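Local atomic coordinates of glutaredoxin related protein (Sulfolobus solfataricus, PDB entry 4MNN), a protein that probably catalyses thiol-disulfide exchange as an atypical protein disulfide oxidoreductase with a thioredoxin fold. Residues Phe30-Phe33 with Lys34-Asn38; Asn69-Trp72 with Pro73-Ser77; Tyr148-Ser152 with Val153-Ile157. One frame throughout, in Å; residues are numbered along the deposited sequence.

Contact 1: residues Phe30-Phe33 with Lys34-Asn38; sequences FHEF and KNYVN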
ATOM      1  N   PHE A  30      11.435  -8.131  -4.597  1.00 14.66           N
ATOM      2  CA  PHE A  30      12.026  -6.810  -4.534  1.00 15.48           C
ATOM      3  C   PHE A  30      13.460  -6.652  -5.017  1.00 15.84           C
ATOM      4  O   PHE A  30      13.899  -5.533  -5.296  1.00 16.17           O
ATOM      5  CB  PHE A  30      11.838  -6.298  -3.117  1.00 14.94           C
ATOM      6  CG  PHE A  30      10.423  -5.949  -2.822  1.00 13.43           C
ATOM      7  CD1 PHE A  30       9.680  -6.686  -1.910  1.00 13.90           C
ATOM      8  CD2 PHE A  30       9.796  -4.911  -3.544  1.00 13.73           C
ATOM      9  CE1 PHE A  30       8.291  -6.412  -1.706  1.00 15.26           C
ATOM     10  CE2 PHE A  30       8.443  -4.641  -3.349  1.00 14.38           C
ATOM     11  CZ  PHE A  30       7.692  -5.383  -2.442  1.00 17.32           C
ATOM     12  N   HIS A  31      14.190  -7.760  -5.126  1.00 16.12           N
ATOM     13  CA  HIS A  31      15.570  -7.714  -5.645  1.00 17.22           C
ATOM     14  C   HIS A  31      15.505  -7.058  -7.054  1.00 17.98           C
ATOM     15  O   HIS A  31      16.367  -6.263  -7.427  1.00 16.92           O
ATOM     16  CB  HIS A  31      16.129  -9.143  -5.731  1.00 15.81           C
ATOM     17  CG  HIS A  31      17.539  -9.233  -6.241  1.00 17.22           C
ATOM     18  ND1 HIS A  31      17.843  -9.254  -7.578  1.00 15.86           N
ATOM     19  CD2 HIS A  31      18.725  -9.317  -5.582  1.00 16.98           C
ATOM     20  CE1 HIS A  31      19.154  -9.340  -7.737  1.00 16.51           C
ATOM     21  NE2 HIS A  31      19.711  -9.378  -6.537  1.00 17.93           N
ATOM     22  N   GLU A  32      14.467  -7.380  -7.818  1.00 18.88           N
ATOM     23  CA  GLU A  32      14.294  -6.796  -9.160  1.00 20.81           C
ATOM     24  C   GLU A  32      13.990  -5.285  -9.089  1.00 21.14           C
ATOM     25  O   GLU A  32      14.431  -4.510  -9.950  1.00 20.87           O
ATOM     26  CB  GLU A  32      13.135  -7.506  -9.893  1.00 23.33           C
ATOM     27  CG  GLU A  32      12.993  -7.180 -11.389  1.00 27.33           C
ATOM     28  CD  GLU A  32      14.222  -7.590 -12.196  1.00 30.77           C
ATOM     29  OE1 GLU A  32      15.050  -8.355 -11.669  1.00 31.49           O
ATOM     30  OE2 GLU A  32      14.359  -7.154 -13.363  1.00 33.32           O
ATOM     31  N   PHE A  33      13.245  -4.861  -8.070  1.00 20.73           N
ATOM     32  CA  PHE A  33      12.905  -3.428  -7.913  1.00 21.26           C
ATOM     33  C   PHE A  33      14.165  -2.596  -7.709  1.00 21.75           C
ATOM     34  O   PHE A  33      14.232  -1.425  -8.065  1.00 19.63           O
ATOM     35  CB  PHE A  33      11.997  -3.224  -6.686  1.00 21.07           C
ATOM     36  CG  PHE A  33      10.562  -3.600  -6.902  1.00 20.40           C
ATOM     37  CD1 PHE A  33      10.187  -4.915  -7.168  1.00 20.74           C
ATOM     38  CD2 PHE A  33       9.575  -2.630  -6.828  1.00 18.53           C
ATOM     39  CE1 PHE A  33       8.862  -5.263  -7.344  1.00 21.08           C
ATOM     40  CE2 PHE A  33       8.210  -2.981  -7.009  1.00 22.64           C
ATOM     41  CZ  PHE A  33       7.862  -4.296  -7.268  1.00 19.90           C
ATOM     42  N   LYS A  34      15.158  -3.206  -7.085  1.00 23.37           N
ATOM     43  CA  LYS A  34      16.406  -2.544  -6.790  1.00 25.67           C
ATOM     44  C   LYS A  34      17.084  -2.009  -8.055  1.00 27.73           C
ATOM     45  O   LYS A  34      17.885  -1.073  -8.003  1.00 25.74           O
ATOM     46  CB  LYS A  34      17.315  -3.540  -6.049  1.00 29.09           C
ATOM     47  CG  LYS A  34      18.041  -2.970  -4.871  1.00 29.42           C
ATOM     48  CD  LYS A  34      18.824  -4.049  -4.164  1.00 29.81           C
ATOM     49  CE  LYS A  34      19.926  -3.442  -3.305  1.00 34.39           C
ATOM     50  NZ  LYS A  34      19.350  -2.490  -2.317  1.00 36.43           N
ATOM     51  N   ASN A  35      16.725  -2.575  -9.208  1.00 29.20           N
ATOM     52  CA  ASN A  35      17.327  -2.134 -10.455  1.00 31.54           C
ATOM     53  C   ASN A  35      16.815  -0.751 -10.774  1.00 30.35           C
ATOM     54  O   ASN A  35      17.448  -0.017 -11.523  1.00 32.98           O
ATOM     55  CB  ASN A  35      16.993  -3.090 -11.626  1.00 34.41           C
ATOM     56  CG  ASN A  35      17.376  -4.534 -11.349  1.00 36.27           C
ATOM     57  OD1 ASN A  35      18.437  -4.825 -10.788  1.00 40.61           O
ATOM     58  ND2 ASN A  35      16.515  -5.455 -11.751  1.00 38.89           N
ATOM     59  N   TYR A  36      15.686  -0.362 -10.168  1.00 27.15           N
ATOM     60  CA  TYR A  36      15.070   0.934 -10.448  1.00 24.80           C
ATOM     61  C   TYR A  36      14.876   1.922  -9.322  1.00 23.33           C
ATOM     62  O   TYR A  36      14.835   3.122  -9.575  1.00 24.76           O
ATOM     63  CB  TYR A  36      13.688   0.745 -11.123  1.00 26.49           C
ATOM     64  CG  TYR A  36      13.720  -0.275 -12.223  1.00 28.44           C
ATOM     65  CD1 TYR A  36      13.310  -1.577 -11.998  1.00 27.44           C
ATOM     66  CD2 TYR A  36      14.303   0.028 -13.449  1.00 30.63           C
ATOM     67  CE1 TYR A  36      13.493  -2.559 -12.953  1.00 28.68           C
ATOM     68  CE2 TYR A  36      14.492  -0.941 -14.412  1.00 30.84           C
ATOM     69  CZ  TYR A  36      14.096  -2.230 -14.165  1.00 29.60           C
ATOM     70  OH  TYR A  36      14.327  -3.209 -15.111  1.00 31.13           O
ATOM     71  N   VAL A  37      14.695   1.444  -8.091  1.00 19.61           N
ATOM     72  CA  VAL A  37      14.479   2.341  -6.949  1.00 16.59           C
ATOM     73  C   VAL A  37      15.311   1.860  -5.769  1.00 16.87           C
ATOM     74  O   VAL A  37      15.837   0.750  -5.798  1.00 14.90           O
ATOM     75  CB  VAL A  37      13.001   2.396  -6.496  1.00 17.31           C
ATOM     76  CG1 VAL A  37      12.116   2.951  -7.624  1.00 19.50           C
ATOM     77  CG2 VAL A  37      12.516   0.951  -6.066  1.00 16.94           C
ATOM     78  N   ASN A  38      15.430   2.682  -4.732  1.00 16.51           N
ATOM     79  CA  ASN A  38      16.218   2.249  -3.577  1.00 17.42           C
ATOM     80  C   ASN A  38      15.389   1.240  -2.832  1.00 17.35           C
ATOM     81  O   ASN A  38      14.202   1.480  -2.590  1.00 17.67           O
ATOM     82  CB  ASN A  38      16.494   3.438  -2.649  1.00 21.56           C
ATOM     83  CG  ASN A  38      17.269   4.560  -3.357  1.00 26.25           C
ATOM     84  OD1 ASN A  38      18.244   4.303  -4.045  1.00 29.08           O
ATOM     85  ND2 ASN A  38      16.841   5.796  -3.167  1.00 27.67           N
TER
HETATM   86  O   HOH W   1      18.866  -6.004  -8.129  1.00 35.72           O
HETATM   87  O   HOH W   2      13.074  -5.616 -14.695  1.00 35.75           O
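F33 and V37 meet in a local turn contact, where the chain leaves helix 27-33 and heads for strand 38-41. The carbonyl of F33 anchors the turn with two bonds: V37 N reaches F33 O at 2.9 Å, nearly along the C=O axis, whereas Y36 N comes to F33 O at 2.8 Å from above the carbonyl plane. K34 N to F30 O, 3.2 Å, is a last helical i to i+4 bond, while N35 N to E32 O, 3.1 Å, and Y36 N to F33 O span only three residues, the evidence for a tighter turn.

Outside this backbone frame lies a polar cluster. E32 has CG anti to its own N (chi1 -170°) and a bend at chi2 (62°), which brings a face of the carboxylate under N35 ND2, 3.2 Å from CD of E32, the two planes 83° apart. A water accepts from Y36 OH at 2.7 Å and itself lies in the plane of the Y36 ring, at its edge; its approach to E32 OE2 is unusually short and doubtful in detail. A second water donates to both H31 O and N35 OD1. With an alanine in place of E32, the N35 amide would probably lose the carboxylate beneath it and the Y36-bound water its second neighbour.

The F33 ring packs against I7 and L11 of helix 4-11, I21 of strand 19-24 and F74, L75 and L78 of helix 71-83, while Y36 packs on K8 and V37 on I21.

Contact 2: residues Asn69-Trp72 with Pro73-Ser77; sequences NELW and PFLNS
L71 and L75, one turn apart, belong to the opening turns of helix 71-83, which follows the hairpin of strands 49-54 and 57-63. L75 N bonds to L71 O at 2.9 Å and almost straight. The leucines also meet through their side chains: L71 CG is 3.9 Å from L75 CD1. L71 carries CG anti to its backbone N (chi1 179°), L75 beside its N (chi1 -70°), and these different rotations bring the two branched ends together at a slant. CD1 of L71 also approaches the ring of F74, at 4.3 Å from CD2.

The helical ladder is carried on by F74 N to E70 O, 3.1 Å, and by N76 N to W72 O, 2.9 Å. P73 lacks an N-H, and the place where its hydrogen would sit is taken by CD, 3.2 Å from N69 O. A proline so near the start of a helix costs little, since the ladder is only beginning there. The helix holds the position of the one that closes a thioredoxin fold, lying against the sheet next to helix 114-127.

On its outer face W72 sets CB 3.2 Å from P73 CD, the two side chains crossing at about a right angle. Its indole runs alongside the amide of N76, pointing the same way, with the planes 61° apart. S77 OG donates to F74 O at 2.6 Å and is also hydrogen-bonded to Y60 OH of strand 57-63. Inward, L75 packs on V6, Y10 and L11 of helix 4-11, while E70 touches P115 and C114, a partner in the C111-C114 disulfide, and P73 touches P115.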
ATOM      1  N   ASN A  69      -3.445  -9.631  -8.004  1.00 18.76           N
ATOM      2  CA  ASN A  69      -4.085  -8.383  -8.443  1.00 18.48           C
ATOM      3  C   ASN A  69      -3.737  -7.104  -7.651  1.00 18.39           C
ATOM      4  O   ASN A  69      -4.201  -5.996  -7.989  1.00 18.82           O
ATOM      5  CB  ASN A  69      -5.621  -8.581  -8.619  1.00 21.44           C
ATOM      6  CG  ASN A  69      -6.404  -8.602  -7.308  1.00 22.45           C
ATOM      7  OD1 ASN A  69      -7.642  -8.739  -7.311  1.00 23.90           O
ATOM      8  ND2 ASN A  69      -5.709  -8.483  -6.199  1.00 22.56           N
ATOM      9  N   GLU A  70      -2.899  -7.244  -6.623  1.00 17.86           N
ATOM     10  CA  GLU A  70      -2.468  -6.073  -5.841  1.00 16.43           C
ATOM     11  C   GLU A  70      -1.169  -5.489  -6.406  1.00 18.36           C
ATOM     12  O   GLU A  70      -0.741  -4.382  -6.050  1.00 14.81           O
ATOM     13  CB  GLU A  70      -2.264  -6.456  -4.361  1.00 17.27           C
ATOM     14  CG  GLU A  70      -3.580  -6.787  -3.641  1.00 15.28           C
ATOM     15  CD  GLU A  70      -4.551  -5.587  -3.555  1.00 17.86           C
ATOM     16  OE1 GLU A  70      -4.106  -4.422  -3.599  1.00 16.52           O
ATOM     17  OE2 GLU A  70      -5.786  -5.805  -3.404  1.00 17.88           O
ATOM     18  N   LEU A  71      -0.526  -6.208  -7.318  1.00 18.54           N
ATOM     19  CA  LEU A  71       0.723  -5.676  -7.852  1.00 18.64           C
ATOM     20  C   LEU A  71       0.523  -4.424  -8.723  1.00 19.15           C
ATOM     21  O   LEU A  71       1.305  -3.476  -8.641  1.00 18.65           O
ATOM     22  CB  LEU A  71       1.468  -6.748  -8.678  1.00 21.89           C
ATOM     23  CG  LEU A  71       2.794  -6.244  -9.287  1.00 22.05           C
ATOM     24  CD1 LEU A  71       3.786  -5.904  -8.169  1.00 21.24           C
ATOM     25  CD2 LEU A  71       3.399  -7.328 -10.188  1.00 24.06           C
ATOM     26  N   TRP A  72      -0.503  -4.429  -9.566  1.00 19.92           N
ATOM     27  CA  TRP A  72      -0.724  -3.308 -10.457  1.00 22.27           C
ATOM     28  C   TRP A  72      -0.950  -2.011  -9.678  1.00 20.92           C
ATOM     29  O   TRP A  72      -0.313  -0.981  -9.981  1.00 21.04           O
ATOM     30  CB  TRP A  72      -1.885  -3.649 -11.400  1.00 26.82           C
ATOM     31  CG  TRP A  72      -2.328  -2.524 -12.286  1.00 33.00           C
ATOM     32  CD1 TRP A  72      -1.538  -1.717 -13.068  1.00 34.78           C
ATOM     33  CD2 TRP A  72      -3.673  -2.082 -12.480  1.00 36.09           C
ATOM     34  NE1 TRP A  72      -2.319  -0.793 -13.735  1.00 37.33           N
ATOM     35  CE2 TRP A  72      -3.634  -0.997 -13.392  1.00 36.90           C
ATOM     36  CE3 TRP A  72      -4.917  -2.500 -11.974  1.00 37.69           C
ATOM     37  CZ2 TRP A  72      -4.785  -0.317 -13.802  1.00 38.74           C
ATOM     38  CZ3 TRP A  72      -6.065  -1.818 -12.386  1.00 39.57           C
ATOM     39  CH2 TRP A  72      -5.984  -0.741 -13.295  1.00 38.76           C
ATOM     40  N   PRO A  73      -1.866  -2.024  -8.686  1.00 19.33           N
ATOM     41  CA  PRO A  73      -2.121  -0.816  -7.890  1.00 18.16           C
ATOM     42  C   PRO A  73      -0.847  -0.397  -7.149  1.00 17.95           C
ATOM     43  O   PRO A  73      -0.557   0.776  -7.018  1.00 17.18           O
ATOM     44  CB  PRO A  73      -3.196  -1.246  -6.902  1.00 20.07           C
ATOM     45  CG  PRO A  73      -3.867  -2.365  -7.563  1.00 21.20           C
ATOM     46  CD  PRO A  73      -2.837  -3.087  -8.374  1.00 19.62           C
ATOM     47  N   PHE A  74      -0.081  -1.375  -6.680  1.00 17.79           N
ATOM     48  CA  PHE A  74       1.143  -1.077  -5.930  1.00 17.71           C
ATOM     49  C   PHE A  74       2.160  -0.336  -6.822  1.00 17.06           C
ATOM     50  O   PHE A  74       2.689   0.713  -6.441  1.00 17.51           O
ATOM     51  CB  PHE A  74       1.731  -2.394  -5.382  1.00 18.65           C
ATOM     52  CG  PHE A  74       3.063  -2.225  -4.693  1.00 18.87           C
ATOM     53  CD1 PHE A  74       3.145  -1.608  -3.443  1.00 20.12           C
ATOM     54  CD2 PHE A  74       4.226  -2.681  -5.294  1.00 18.07           C
ATOM     55  CE1 PHE A  74       4.393  -1.451  -2.797  1.00 18.04           C
ATOM     56  CE2 PHE A  74       5.482  -2.522  -4.652  1.00 19.04           C
ATOM     57  CZ  PHE A  74       5.546  -1.904  -3.405  1.00 18.23           C
ATOM     58  N   LEU A  75       2.407  -0.857  -8.019  1.00 15.03           N
ATOM     59  CA  LEU A  75       3.317  -0.203  -8.954  1.00 17.49           C
ATOM     60  C   LEU A  75       2.788   1.167  -9.338  1.00 16.02           C
ATOM     61  O   LEU A  75       3.557   2.114  -9.469  1.00 17.45           O
ATOM     62  CB  LEU A  75       3.488  -1.042 -10.234  1.00 16.06           C
ATOM     63  CG  LEU A  75       4.266  -2.331 -10.016  1.00 20.87           C
ATOM     64  CD1 LEU A  75       4.235  -3.147 -11.270  1.00 19.65           C
ATOM     65  CD2 LEU A  75       5.691  -1.997  -9.562  1.00 17.46           C
ATOM     66  N   ASN A  76       1.483   1.286  -9.538  1.00 16.86           N
ATOM     67  CA  ASN A  76       0.915   2.578  -9.870  1.00 18.88           C
ATOM     68  C   ASN A  76       1.165   3.587  -8.761  1.00 17.28           C
ATOM     69  O   ASN A  76       1.382   4.780  -9.023  1.00 15.64           O
ATOM     70  CB  ASN A  76      -0.591   2.474 -10.051  1.00 24.38           C
ATOM     71  CG  ASN A  76      -1.013   2.545 -11.488  1.00 29.33           C
ATOM     72  OD1 ASN A  76      -0.378   1.977 -12.353  1.00 32.53           O
ATOM     73  ND2 ASN A  76      -2.134   3.214 -11.742  1.00 33.99           N
ATOM     74  N   SER A  77       1.085   3.142  -7.514  1.00 14.21           N
ATOM     75  CA  SER A  77       1.278   4.079  -6.432  1.00 14.50           C
ATOM     76  C   SER A  77       2.702   4.563  -6.418  1.00 14.23           C
ATOM     77  O   SER A  77       2.967   5.710  -6.080  1.00 16.22           O
ATOM     78  CB  SER A  77       0.941   3.476  -5.054  1.00 13.70           C
ATOM     79  OG  SER A  77       1.876   2.478  -4.641  1.00 16.83           O
TER

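Contact 3: residues Tyr148-Ser152 with Val153-Ile157; sequences YRVLS and VPKII
Y148 holds its ring beside its own backbone N (chi1 -64°), where both branches of I157 meet the tyrosine side chain. CG2 of I157 touches Y148 CD2 at 3.6 Å, approaching the ring obliquely, and CG1 of I157 lies 3.9 Å from Y148 CB. In V150 it is CG1 that stands anti to the backbone N (chi1 178°). That rotation directs the methyl to CG1 of V153, 3.9 Å off, the two side chains crossing at about a right angle, and to CB of K155, 4.1 Å from V150 CG1.

The two halves run in nearly opposite directions, 153° apart end to end, yet they are no paired hairpin: the CA atoms of V150 and K155 are 6.9 Å apart and the backbones make no direct hydrogen bonds between the halves. The contact is made instead by apolar side chains lining the inside of the turn. Helix 142-147 ends in a Schellman motif with R149, at positive phi, as its C-prime residue. The turn then leads through the cis peptide before P154, the cis-proline characteristic of thioredoxin folds, into strand 155-158.

Near the turn a water donates to P154 O at 2.6 Å and lies 3.1 Å from S152 OG, linking the two residues around the bend. S152 OG also makes a weak hydrogen bond to a glycerol, probably from the crystallisation liquor. V153 and P154 both touch C111 and C114, which form a disulfide, and this places the bend beside the probable redox site. At the far end the Y148 hydroxyl is hydrogen-bonded to D160 OD1 and to K104 NZ of strand 101-107.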
ATOM      1  N   TYR A 148     -10.117  -7.206  14.102  1.00 16.52           N
ATOM      2  CA  TYR A 148     -11.073  -6.235  13.583  1.00 16.26           C
ATOM      3  C   TYR A 148     -12.344  -6.868  13.020  1.00 16.82           C
ATOM      4  O   TYR A 148     -13.167  -6.191  12.375  1.00 18.34           O
ATOM      5  CB  TYR A 148     -10.376  -5.304  12.564  1.00 17.26           C
ATOM      6  CG  TYR A 148      -9.294  -4.470  13.222  1.00 17.30           C
ATOM      7  CD1 TYR A 148      -7.955  -4.844  13.127  1.00 18.95           C
ATOM      8  CD2 TYR A 148      -9.617  -3.373  14.024  1.00 18.16           C
ATOM      9  CE1 TYR A 148      -6.962  -4.153  13.811  1.00 21.63           C
ATOM     10  CE2 TYR A 148      -8.618  -2.664  14.722  1.00 19.25           C
ATOM     11  CZ  TYR A 148      -7.298  -3.069  14.603  1.00 19.30           C
ATOM     12  OH  TYR A 148      -6.271  -2.399  15.263  1.00 23.32           O
ATOM     13  N   ARG A 149     -12.530  -8.161  13.299  1.00 17.18           N
ATOM     14  CA  ARG A 149     -13.745  -8.874  12.899  1.00 18.44           C
ATOM     15  C   ARG A 149     -14.056  -8.835  11.407  1.00 17.18           C
ATOM     16  O   ARG A 149     -15.212  -8.740  10.968  1.00 18.40           O
ATOM     17  CB  ARG A 149     -14.938  -8.323  13.705  1.00 21.96           C
ATOM     18  CG  ARG A 149     -14.772  -8.441  15.235  1.00 26.11           C
ATOM     19  CD  ARG A 149     -16.104  -8.046  15.903  1.00 32.16           C
ATOM     20  NE  ARG A 149     -16.230  -8.371  17.321  1.00 39.75           N
ATOM     21  CZ  ARG A 149     -15.268  -8.263  18.237  1.00 43.87           C
ATOM     22  NH1 ARG A 149     -14.047  -7.839  17.905  1.00 46.71           N
ATOM     23  NH2 ARG A 149     -15.539  -8.556  19.509  1.00 44.90           N
ATOM     24  N   VAL A 150     -13.001  -8.957  10.630  1.00 17.62           N
ATOM     25  CA  VAL A 150     -13.101  -8.945   9.180  1.00 15.52           C
ATOM     26  C   VAL A 150     -13.471 -10.330   8.638  1.00 16.29           C
ATOM     27  O   VAL A 150     -12.877 -11.336   9.032  1.00 15.66           O
ATOM     28  CB  VAL A 150     -11.738  -8.471   8.578  1.00 15.73           C
ATOM     29  CG1 VAL A 150     -11.774  -8.488   6.998  1.00 15.02           C
ATOM     30  CG2 VAL A 150     -11.409  -7.050   9.132  1.00 16.71           C
ATOM     31  N   LEU A 151     -14.497 -10.377   7.792  1.00 15.75           N
ATOM     32  CA  LEU A 151     -14.883 -11.612   7.110  1.00 14.92           C
ATOM     33  C   LEU A 151     -14.645 -11.274   5.616  1.00 16.10           C
ATOM     34  O   LEU A 151     -13.576 -11.587   5.040  1.00 17.64           O
ATOM     35  CB  LEU A 151     -16.358 -11.997   7.395  1.00 13.84           C
ATOM     36  CG  LEU A 151     -16.627 -12.556   8.798  1.00 13.51           C
ATOM     37  CD1 LEU A 151     -18.122 -12.799   8.980  1.00 12.53           C
ATOM     38  CD2 LEU A 151     -15.845 -13.868   8.976  1.00 17.28           C
ATOM     39  N   SER A 152     -15.576 -10.573   4.995  1.00 16.45           N
ATOM     40  CA  SER A 152     -15.373 -10.233   3.586  1.00 14.31           C
ATOM     41  C   SER A 152     -14.408  -9.033   3.423  1.00 15.13           C
ATOM     42  O   SER A 152     -14.216  -8.188   4.343  1.00 13.11           O
ATOM     43  CB  SER A 152     -16.712  -9.928   2.910  1.00 15.07           C
ATOM     44  OG  SER A 152     -17.269  -8.689   3.349  1.00 17.41           O
ATOM     45  N   VAL A 153     -13.801  -8.969   2.244  1.00 14.81           N
ATOM     46  CA  VAL A 153     -12.890  -7.861   1.912  1.00 14.38           C
ATOM     47  C   VAL A 153     -13.366  -7.303   0.559  1.00 15.06           C
ATOM     48  O   VAL A 153     -14.113  -7.980  -0.156  1.00 16.66           O
ATOM     49  CB  VAL A 153     -11.427  -8.357   1.825  1.00 14.34           C
ATOM     50  CG1 VAL A 153     -10.904  -8.724   3.225  1.00 15.37           C
ATOM     51  CG2 VAL A 153     -11.332  -9.655   0.905  1.00 15.25           C
ATOM     52  N   PRO A 154     -13.009  -6.048   0.225  1.00 14.52           N
ATOM     53  CA  PRO A 154     -12.204  -5.149   1.056  1.00 13.18           C
ATOM     54  C   PRO A 154     -12.992  -4.669   2.267  1.00 15.37           C
ATOM     55  O   PRO A 154     -14.231  -4.584   2.231  1.00 13.21           O
ATOM     56  CB  PRO A 154     -11.899  -3.977   0.115  1.00 13.30           C
ATOM     57  CG  PRO A 154     -13.135  -3.935  -0.767  1.00 14.82           C
ATOM     58  CD  PRO A 154     -13.328  -5.409  -1.072  1.00 13.51           C
ATOM     59  N   LYS A 155     -12.276  -4.340   3.345  1.00 16.19           N
ATOM     60  CA  LYS A 155     -12.931  -3.818   4.544  1.00 14.18           C
ATOM     61  C   LYS A 155     -11.994  -2.739   5.117  1.00 14.48           C
ATOM     62  O   LYS A 155     -10.817  -3.002   5.311  1.00 12.68           O
ATOM     63  CB  LYS A 155     -13.139  -4.936   5.584  1.00 13.36           C
ATOM     64  CG  LYS A 155     -13.892  -4.426   6.848  1.00 15.45           C
ATOM     65  CD  LYS A 155     -15.281  -3.831   6.491  1.00 15.35           C
ATOM     66  CE  LYS A 155     -15.981  -3.235   7.733  1.00 19.02           C
ATOM     67  NZ  LYS A 155     -17.279  -2.498   7.395  1.00 17.23           N
ATOM     68  N   ILE A 156     -12.512  -1.530   5.354  1.00 13.83           N
ATOM     69  CA  ILE A 156     -11.668  -0.459   5.881  1.00 13.95           C
ATOM     70  C   ILE A 156     -12.066  -0.227   7.329  1.00 14.99           C
ATOM     71  O   ILE A 156     -13.264  -0.202   7.663  1.00 16.83           O
ATOM     72  CB  ILE A 156     -11.884   0.888   5.128  1.00 13.59           C
ATOM     73  CG1 ILE A 156     -11.678   0.704   3.612  1.00 12.98           C
ATOM     74  CG2 ILE A 156     -10.915   1.920   5.659  1.00 13.82           C
ATOM     75  CD1 ILE A 156     -12.148   1.955   2.758  1.00 14.47           C
ATOM     76  N   ILE A 157     -11.054  -0.097   8.171  1.00 15.29           N
ATOM     77  CA  ILE A 157     -11.239   0.171   9.600  1.00 14.88           C
ATOM     78  C   ILE A 157     -10.642   1.550   9.863  1.00 14.61           C
ATOM     79  O   ILE A 157      -9.489   1.810   9.530  1.00 14.69           O
ATOM     80  CB  ILE A 157     -10.482  -0.878  10.479  1.00 15.53           C
ATOM     81  CG1 ILE A 157     -10.978  -2.287  10.154  1.00 12.66           C
ATOM     82  CG2 ILE A 157     -10.664  -0.530  11.995  1.00 13.07           C
ATOM     83  CD1 ILE A 157     -12.452  -2.535  10.450  1.00 11.74           C
TER
HETATM   84  O   HOH W   3     -16.173  -5.787   3.547  1.00 32.46           O

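Overall arrangement
Contacts 1 and 2 lie in the N-terminal thioredoxin-like part of the chain and share an interface: the ring of F33 packs on F74 and L75, with F33 CE2 3.6 Å from F74 CE2. Contact 2 is buried, its centre about 8 Å from the chain centre, and rests on regular helical bonds and leucine packing. Contacts 1 and 3 are partly buried turns on opposite sides of that centre, their own centres about 31 Å apart. Both use water, but contact 1 combines it with backbone turn bonds and a carboxylate, whereas contact 3 relies on apolar packing. Contact 2 through E70 and contact 3 through V153 and P154 both touch C114.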